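Local structure of mRNA-binding protein PUF3 (Saccharomyces cerevisiae, 3K49) at residues G31-F36 / F62-D67; S204-L209 / K238-I243; I243-I248 / K277-L282. The protein binds the 3'-UTR of COX17 and other mRNAs for mitochondrial proteins through this Pumilio homology domain, promoting deadenylation and decay of the COX17 message. One frame throughout, in Å; residues are numbered along the deposited sequence.

How the contacts relate
The three contacts lie along one Pumilio homology domain built of helical repeats. Contact 1 is near its amino-terminal end, where repeat 1 passes into repeat 2; contacts 2 and 3 join repeats 5 to 6 and 6 to 7. The latter two have centres 15 Å apart, because helix 238-252 serves both: its first turns meet 204-209 and its middle meets 277-282. Ile243 is common to both but touches only in contact 2, against Leu206. Contact 1 sits on the opposite side of the chain's centre, 52 Å from contact 2 and 60 Å from contact 3, centre to centre. The nearest atoms of contacts 1, 2 and 3 lie about 8, 13 and 12 Å from the bound RNA.

Contact 1 of 3, residues G31-F36 / F62-D67; sequences GHSLEF and FNEIRD
Glu64 reaches from the last turn of helix 55-65 to the start of helix 33-37 and meets Ser33 there with its carboxylate. Its OE1 accepts the backbone N-H of Ser33, with 3.0 Å between Ser33 N and Glu64 OE1 and an angle of 154° at the hydrogen. The donor comes in on the syn side of the oxygen, about 26° out of the carboxylate plane. The second oxygen, OE2, lies beside Ser33 OG and is modelled as accepting its proton; that pair is built implausibly close, so the exact place of the hydroxyl is doubtful. Next in the chain, Ile65 adds an apolar touch: its CG2 branch packs against Ser33 CB at 3.5 Å. Ile65 CG2 also lies 3.9 Å from Leu34 N and, more loosely, 4.5 Å from Leu34 CD1.

Torsions explain the reach. Glu64 sends CG away from its own backbone N (chi1 -160°) and runs on extended, which carries the carboxylate across the gap between the helices. Ile65 keeps CG2 beside its own N, opposite the carbonyl carbon, and that branch is the one turned to Ser33. Further out, His32 holds the N-cap position, which makes Ser33 N one of the first N-H groups of the helix; the negative charge of Glu64 probably suits that end of the helix dipole. Leu72 of helix 69-74 touches both Leu34 and Ile65 and continues the apolar layer, while Phe30 lies against Glu64.

Here the short helix 33-37 of Pumilio repeat 1 is tied to the end of helix 55-65, where repeat 1 passes into repeat 2: helix-to-helix packing within the all-helical Pumilio repeats that stack into the RNA-binding domain.

Contact 2 of 3, residues S204-L209 / K238-I243; sequences SILNEL and KEMVDI
Leu206 is the centre of this contact, lying with its side chain between Glu239, Met240 and Ile243 of helix 238-252. Leu206 CD1 does the close work, 3.5 Å from Glu239 CG and 3.7 Å from Met240 SD. Leu206 and Glu239 run antiparallel alongside each other, so the aliphatic part of Glu239 covers the flank of Leu206, and Leu206 CB also comes within 3.6 Å of Glu239 CG. Met240 starts from a CB that points away from 204-209, yet its bent chain (chi2 -69°) brings the sulfur back, crossing Leu206 at about a right angle. One turn on from Glu239, Ile243 adds its CG1 branch, 4.0 Å from Leu206 CB.

This is the packing of adjacent Pumilio repeats: the end of helix 199-207, at the close of repeat 5, rests against helix 238-252, most of which lies in repeat 6, with Leu206 packed between the two.

Glu239 has a second role at its polar end. Its CG stands anti to the backbone N (chi1 -177°) and the chain then bends, which lays the carboxylate next to the amide of Asn207. The two flat groups stand nearly perpendicular, 88° apart. Asn207 OD1 and Glu239 OE2 are 3.1 Å apart, an encounter of two acceptors rather than a bond. Lys210 lies close by: its NZ makes a weak hydrogen bond to Asn207 OD1, and its side chain touches both Glu239 and Ile243, so its positive charge probably eases the crowding of oxygens.

Contact 3 of 3, residues I243-I248 / K277-L282; sequences IKQEII and KNQKDL
Gln279 lays its side chain across Ile248 at about a right angle, its CB 3.7 Å from Ile248 CG2 and 3.9 Å from Ile248 CG1. Ile248 CG2 also lies 3.6 Å from Gln279 O, so the isoleucine packs against the turn of helix as well as the side chain. Extended beyond CG, Gln279 carries its amide past the isoleucine to Gln245. There Gln279 NE2 donates to Gln245 OE1 over 3.1 Å, at 162° on the hydrogen; the acceptor lies close to the plane of the donating amide, while the donor is tilted 23° from the carbonyl plane of Gln245.

The segments 243-248 and 277-282 run nearly parallel, 19° between their axes and 10.6 Å apart, as corresponding helices of successive Pumilio repeats, here 6 and 7, do when they stack.

Both amides have further partners. Ser276 N donates to Gln279 OE1, which helps fix which way the amide faces, and Gln245 NE2 donates to Glu249 OE2. Lys244 passes Gln279 with CE 3.9 Å from Gln279 OE1, but its NZ is spent on the backbone oxygens of Tyr274 and Gln232.

Contact 1 of 3, residues G31-F36 / F62-D67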
# COMPACT_ATOMS: atom_id res chain seq x y z
N GLY A 31 6.64 23.97 35.18
CA GLY A 31 6.71 25.30 34.59
C GLY A 31 6.59 25.35 33.07
O GLY A 31 5.93 26.24 32.50
N HIS A 32 7.21 24.37 32.40
CA HIS A 32 7.65 24.55 31.02
C HIS A 32 7.31 23.40 30.09
O HIS A 32 8.15 22.99 29.27
CB HIS A 32 9.16 24.78 31.03
CG HIS A 32 9.60 25.74 32.09
ND1 HIS A 32 10.50 26.74 31.86
CD2 HIS A 32 9.31 25.84 33.39
CE1 HIS A 32 10.72 27.42 32.97
NE2 HIS A 32 10.00 26.89 33.91
N SER A 33 6.09 22.90 30.18
CA SER A 33 5.68 21.75 29.38
C SER A 33 5.64 22.04 27.86
O SER A 33 6.23 21.31 27.06
CB SER A 33 4.33 21.21 29.85
OG SER A 33 4.40 20.81 31.20
N LEU A 34 4.95 23.12 27.49
CA LEU A 34 4.81 23.51 26.09
C LEU A 34 6.18 23.67 25.44
O LEU A 34 6.39 23.25 24.31
CB LEU A 34 4.03 24.82 25.98
CG LEU A 34 3.49 25.08 24.58
CD1 LEU A 34 2.39 24.09 24.28
CD2 LEU A 34 3.00 26.51 24.43
N GLU A 35 7.11 24.26 26.18
CA GLU A 35 8.47 24.47 25.68
C GLU A 35 9.27 23.16 25.67
O GLU A 35 10.24 23.02 24.94
CB GLU A 35 9.16 25.54 26.53
CG GLU A 35 10.68 25.53 26.49
CD GLU A 35 11.30 26.15 27.75
OE1 GLU A 35 10.70 27.10 28.32
OE2 GLU A 35 12.38 25.68 28.18
N PHE A 36 8.87 22.20 26.50
CA PHE A 36 9.47 20.87 26.41
C PHE A 36 8.94 20.10 25.21
O PHE A 36 9.68 19.34 24.59
CB PHE A 36 9.22 20.08 27.68
CG PHE A 36 10.41 20.02 28.60
CD1 PHE A 36 10.83 21.16 29.27
CD2 PHE A 36 11.10 18.84 28.79
CE1 PHE A 36 11.92 21.12 30.12
CE2 PHE A 36 12.19 18.78 29.64
CZ PHE A 36 12.60 19.93 30.30
N PHE A 62 -1.08 17.25 31.00
CA PHE A 62 -2.20 17.50 30.10
C PHE A 62 -2.93 18.80 30.40
O PHE A 62 -3.19 19.59 29.49
CB PHE A 62 -3.21 16.35 30.13
CG PHE A 62 -4.39 16.55 29.21
CD1 PHE A 62 -5.55 17.16 29.68
CD2 PHE A 62 -4.33 16.12 27.88
CE1 PHE A 62 -6.64 17.35 28.83
CE2 PHE A 62 -5.42 16.29 27.03
CZ PHE A 62 -6.57 16.91 27.50
N ASN A 63 -3.28 19.02 31.66
CA ASN A 63 -4.04 20.22 32.02
C ASN A 63 -3.22 21.48 31.77
O ASN A 63 -3.77 22.59 31.67
CB ASN A 63 -4.54 20.13 33.47
CG ASN A 63 -5.48 18.96 33.68
OD1 ASN A 63 -5.98 18.37 32.72
ND2 ASN A 63 -5.73 18.62 34.95
N GLU A 64 -1.92 21.30 31.64
CA GLU A 64 -1.03 22.41 31.34
C GLU A 64 -0.95 22.72 29.84
O GLU A 64 -0.89 23.88 29.45
CB GLU A 64 0.37 22.10 31.88
CG GLU A 64 1.25 23.31 32.07
CD GLU A 64 2.72 22.94 32.19
OE1 GLU A 64 3.58 23.63 31.56
OE2 GLU A 64 3.01 21.96 32.90
N ILE A 65 -0.94 21.69 28.99
CA ILE A 65 -0.74 21.93 27.56
C ILE A 65 -2.02 21.84 26.76
O ILE A 65 -1.97 21.97 25.55
CB ILE A 65 0.26 20.94 26.94
CG1 ILE A 65 -0.28 19.51 27.08
CG2 ILE A 65 1.64 21.09 27.54
CD1 ILE A 65 0.37 18.51 26.17
N ARG A 66 -3.15 21.59 27.40
CA ARG A 66 -4.36 21.27 26.65
C ARG A 66 -4.82 22.42 25.78
O ARG A 66 -5.26 22.22 24.64
CB ARG A 66 -5.50 20.84 27.58
CG ARG A 66 -6.00 21.94 28.46
CD ARG A 66 -7.02 21.43 29.43
NE ARG A 66 -8.37 21.44 28.88
CZ ARG A 66 -9.43 20.94 29.51
NH1 ARG A 66 -9.29 20.39 30.71
NH2 ARG A 66 -10.63 20.99 28.95
N ASP A 67 -4.71 23.64 26.30
CA ASP A 67 -5.15 24.80 25.54
C ASP A 67 -4.31 25.02 24.27
O ASP A 67 -4.74 25.70 23.34
CB ASP A 67 -5.17 26.04 26.42
CG ASP A 67 -6.37 26.07 27.33
OD1 ASP A 67 -6.45 26.98 28.20
OD2 ASP A 67 -7.24 25.18 27.18

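Contact 2 of 3, residues S204-L209 / K238-I243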
# COMPACT_ATOMS: atom_id res chain seq x y z
N SER A 204 -19.53 -1.34 -8.16
CA SER A 204 -19.50 0.05 -8.64
C SER A 204 -18.11 0.49 -9.08
O SER A 204 -17.96 1.29 -10.01
CB SER A 204 -20.03 0.99 -7.56
OG SER A 204 -19.71 2.33 -7.86
N ILE A 205 -17.09 -0.05 -8.43
CA ILE A 205 -15.72 0.31 -8.74
C ILE A 205 -15.17 -0.45 -9.94
O ILE A 205 -14.46 0.11 -10.78
CB ILE A 205 -14.79 0.02 -7.53
CG1 ILE A 205 -14.97 1.08 -6.44
CG2 ILE A 205 -13.33 -0.09 -7.98
CD1 ILE A 205 -14.17 0.80 -5.23
N LEU A 206 -15.46 -1.75 -9.99
CA LEU A 206 -14.93 -2.63 -11.02
C LEU A 206 -15.60 -2.37 -12.38
O LEU A 206 -15.04 -2.67 -13.43
CB LEU A 206 -15.11 -4.09 -10.61
CG LEU A 206 -14.26 -4.49 -9.40
CD1 LEU A 206 -14.59 -5.91 -8.96
CD2 LEU A 206 -12.78 -4.34 -9.72
N ASN A 207 -16.81 -1.80 -12.33
CA ASN A 207 -17.52 -1.39 -13.54
C ASN A 207 -16.85 -0.21 -14.26
O ASN A 207 -16.90 -0.13 -15.47
CB ASN A 207 -18.97 -1.04 -13.19
CG ASN A 207 -19.86 -2.27 -13.07
OD1 ASN A 207 -19.42 -3.40 -13.31
ND2 ASN A 207 -21.12 -2.06 -12.71
N GLU A 208 -16.25 0.70 -13.51
CA GLU A 208 -15.56 1.83 -14.11
C GLU A 208 -14.16 1.46 -14.59
O GLU A 208 -13.47 2.26 -15.21
CB GLU A 208 -15.49 3.02 -13.14
CG GLU A 208 -16.85 3.59 -12.77
CD GLU A 208 -16.75 5.02 -12.25
OE1 GLU A 208 -17.75 5.54 -11.69
OE2 GLU A 208 -15.68 5.64 -12.42
N LEU A 209 -13.73 0.23 -14.29
CA LEU A 209 -12.39 -0.19 -14.66
C LEU A 209 -12.42 -1.27 -15.76
O LEU A 209 -11.44 -1.45 -16.49
CB LEU A 209 -11.65 -0.74 -13.43
CG LEU A 209 -11.53 0.11 -12.16
CD1 LEU A 209 -10.60 -0.56 -11.18
CD2 LEU A 209 -11.03 1.50 -12.50
N LYS A 238 -19.40 -12.05 -7.50
CA LYS A 238 -19.56 -12.40 -8.91
C LYS A 238 -18.76 -11.46 -9.82
O LYS A 238 -18.38 -11.83 -10.93
CB LYS A 238 -21.04 -12.34 -9.29
CG LYS A 238 -21.65 -10.94 -9.16
CD LYS A 238 -23.08 -10.90 -9.66
CE LYS A 238 -23.65 -9.48 -9.57
NZ LYS A 238 -25.04 -9.39 -10.11
N GLU A 239 -18.51 -10.25 -9.34
CA GLU A 239 -17.84 -9.23 -10.15
C GLU A 239 -16.33 -9.44 -10.17
O GLU A 239 -15.69 -9.29 -11.22
CB GLU A 239 -18.18 -7.83 -9.63
CG GLU A 239 -17.60 -6.71 -10.46
CD GLU A 239 -18.17 -6.65 -11.86
OE1 GLU A 239 -19.15 -7.37 -12.13
OE2 GLU A 239 -17.63 -5.89 -12.70
N MET A 240 -15.77 -9.82 -9.03
CA MET A 240 -14.34 -10.13 -8.95
C MET A 240 -13.98 -11.26 -9.91
O MET A 240 -13.07 -11.13 -10.73
CB MET A 240 -13.94 -10.50 -7.52
CG MET A 240 -13.83 -9.31 -6.59
SD MET A 240 -12.43 -8.22 -6.97
CE MET A 240 -12.39 -7.18 -5.50
N VAL A 241 -14.71 -12.37 -9.80
CA VAL A 241 -14.47 -13.53 -10.64
C VAL A 241 -14.43 -13.17 -12.14
O VAL A 241 -13.49 -13.52 -12.86
CB VAL A 241 -15.52 -14.64 -10.39
CG1 VAL A 241 -15.34 -15.81 -11.36
CG2 VAL A 241 -15.45 -15.11 -8.95
N ASP A 242 -15.45 -12.45 -12.61
CA ASP A 242 -15.49 -12.03 -14.00
C ASP A 242 -14.31 -11.12 -14.37
O ASP A 242 -13.67 -11.31 -15.41
CB ASP A 242 -16.80 -11.31 -14.30
CG ASP A 242 -17.99 -12.23 -14.30
OD1 ASP A 242 -17.79 -13.46 -14.34
OD2 ASP A 242 -19.14 -11.73 -14.25
N ILE A 243 -14.02 -10.13 -13.52
CA ILE A 243 -12.92 -9.20 -13.81
C ILE A 243 -11.58 -9.92 -13.77
O ILE A 243 -10.68 -9.63 -14.55
CB ILE A 243 -12.90 -8.03 -12.82
CG1 ILE A 243 -14.24 -7.29 -12.84
CG2 ILE A 243 -11.75 -7.08 -13.14
CD1 ILE A 243 -14.60 -6.71 -14.19

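Contact 3 of 3, residues I243-I248 / K277-L282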
# COMPACT_ATOMS: atom_id res chain seq x y z
N ILE A 243 -14.02 -10.13 -13.52
CA ILE A 243 -12.92 -9.20 -13.81
C ILE A 243 -11.58 -9.92 -13.77
O ILE A 243 -10.68 -9.63 -14.55
CB ILE A 243 -12.90 -8.03 -12.82
CG1 ILE A 243 -14.24 -7.29 -12.84
CG2 ILE A 243 -11.75 -7.08 -13.14
CD1 ILE A 243 -14.60 -6.71 -14.19
N LYS A 244 -11.44 -10.87 -12.85
CA LYS A 244 -10.20 -11.63 -12.76
C LYS A 244 -9.96 -12.42 -14.04
O LYS A 244 -8.82 -12.60 -14.47
CB LYS A 244 -10.18 -12.56 -11.56
CG LYS A 244 -8.83 -13.23 -11.35
CD LYS A 244 -8.86 -14.16 -10.15
CE LYS A 244 -7.54 -14.89 -9.97
NZ LYS A 244 -7.46 -15.51 -8.60
N GLN A 245 -11.05 -12.87 -14.66
CA GLN A 245 -10.97 -13.58 -15.93
C GLN A 245 -10.54 -12.66 -17.09
O GLN A 245 -9.64 -13.01 -17.86
CB GLN A 245 -12.31 -14.27 -16.23
CG GLN A 245 -12.31 -15.12 -17.52
CD GLN A 245 -11.36 -16.31 -17.45
OE1 GLN A 245 -11.10 -16.84 -16.38
NE2 GLN A 245 -10.84 -16.72 -18.60
N GLU A 246 -11.16 -11.49 -17.21
CA GLU A 246 -10.78 -10.52 -18.25
C GLU A 246 -9.33 -10.08 -18.12
O GLU A 246 -8.71 -9.66 -19.09
CB GLU A 246 -11.68 -9.27 -18.22
CG GLU A 246 -13.14 -9.60 -17.94
CD GLU A 246 -13.97 -8.40 -17.50
OE1 GLU A 246 -14.00 -7.40 -18.25
OE2 GLU A 246 -14.58 -8.48 -16.41
N ILE A 247 -8.79 -10.16 -16.92
CA ILE A 247 -7.40 -9.77 -16.71
C ILE A 247 -6.52 -10.88 -17.25
O ILE A 247 -5.59 -10.62 -18.01
CB ILE A 247 -7.08 -9.48 -15.24
CG1 ILE A 247 -7.86 -8.26 -14.76
CG2 ILE A 247 -5.60 -9.26 -15.07
CD1 ILE A 247 -8.01 -8.16 -13.24
N ILE A 248 -6.82 -12.11 -16.85
CA ILE A 248 -6.14 -13.28 -17.38
C ILE A 248 -6.24 -13.33 -18.92
O ILE A 248 -5.24 -13.49 -19.64
CB ILE A 248 -6.76 -14.57 -16.83
CG1 ILE A 248 -6.65 -14.62 -15.30
CG2 ILE A 248 -6.09 -15.78 -17.45
CD1 ILE A 248 -5.22 -14.57 -14.77
N LYS A 277 -6.09 -23.12 -12.01
CA LYS A 277 -5.45 -24.11 -12.86
C LYS A 277 -5.63 -23.78 -14.34
O LYS A 277 -4.66 -23.75 -15.11
CB LYS A 277 -6.00 -25.52 -12.55
CG LYS A 277 -7.47 -25.53 -12.10
CD LYS A 277 -8.43 -25.66 -13.27
CE LYS A 277 -9.66 -24.76 -13.09
NZ LYS A 277 -10.33 -24.94 -11.76
N ASN A 278 -6.88 -23.53 -14.73
CA ASN A 278 -7.22 -23.24 -16.12
C ASN A 278 -6.64 -21.91 -16.60
O ASN A 278 -5.99 -21.85 -17.65
CB ASN A 278 -8.75 -23.25 -16.30
CG ASN A 278 -9.17 -23.48 -17.74
OD1 ASN A 278 -8.49 -23.06 -18.68
ND2 ASN A 278 -10.31 -24.13 -17.92
N GLN A 279 -6.88 -20.85 -15.83
CA GLN A 279 -6.36 -19.52 -16.17
C GLN A 279 -4.85 -19.57 -16.41
O GLN A 279 -4.33 -18.93 -17.33
CB GLN A 279 -6.71 -18.52 -15.07
CG GLN A 279 -8.20 -18.28 -14.94
CD GLN A 279 -8.59 -17.63 -13.64
OE1 GLN A 279 -7.82 -17.63 -12.68
NE2 GLN A 279 -9.79 -17.06 -13.59
N LYS A 280 -4.16 -20.35 -15.60
CA LYS A 280 -2.71 -20.46 -15.68
C LYS A 280 -2.27 -21.17 -16.95
O LYS A 280 -1.31 -20.75 -17.62
CB LYS A 280 -2.17 -21.20 -14.45
CG LYS A 280 -0.67 -21.42 -14.46
CD LYS A 280 -0.23 -22.03 -13.13
CE LYS A 280 -0.97 -21.40 -11.95
NZ LYS A 280 -0.45 -21.86 -10.63
N ASP A 281 -2.97 -22.25 -17.29
CA ASP A 281 -2.64 -23.02 -18.48
C ASP A 281 -2.95 -22.20 -19.72
O ASP A 281 -2.23 -22.26 -20.72
CB ASP A 281 -3.40 -24.35 -18.48
CG ASP A 281 -2.92 -25.30 -17.38
OD1 ASP A 281 -1.70 -25.57 -17.31
OD2 ASP A 281 -3.77 -25.78 -16.60
N LEU A 282 -4.01 -21.41 -19.63
CA LEU A 282 -4.36 -20.47 -20.69
C LEU A 282 -3.21 -19.54 -21.04
O LEU A 282 -2.98 -19.21 -22.20
CB LEU A 282 -5.59 -19.66 -20.28
CG LEU A 282 -6.11 -18.74 -21.38
CD1 LEU A 282 -6.09 -19.51 -22.68
CD2 LEU A 282 -7.51 -18.25 -21.04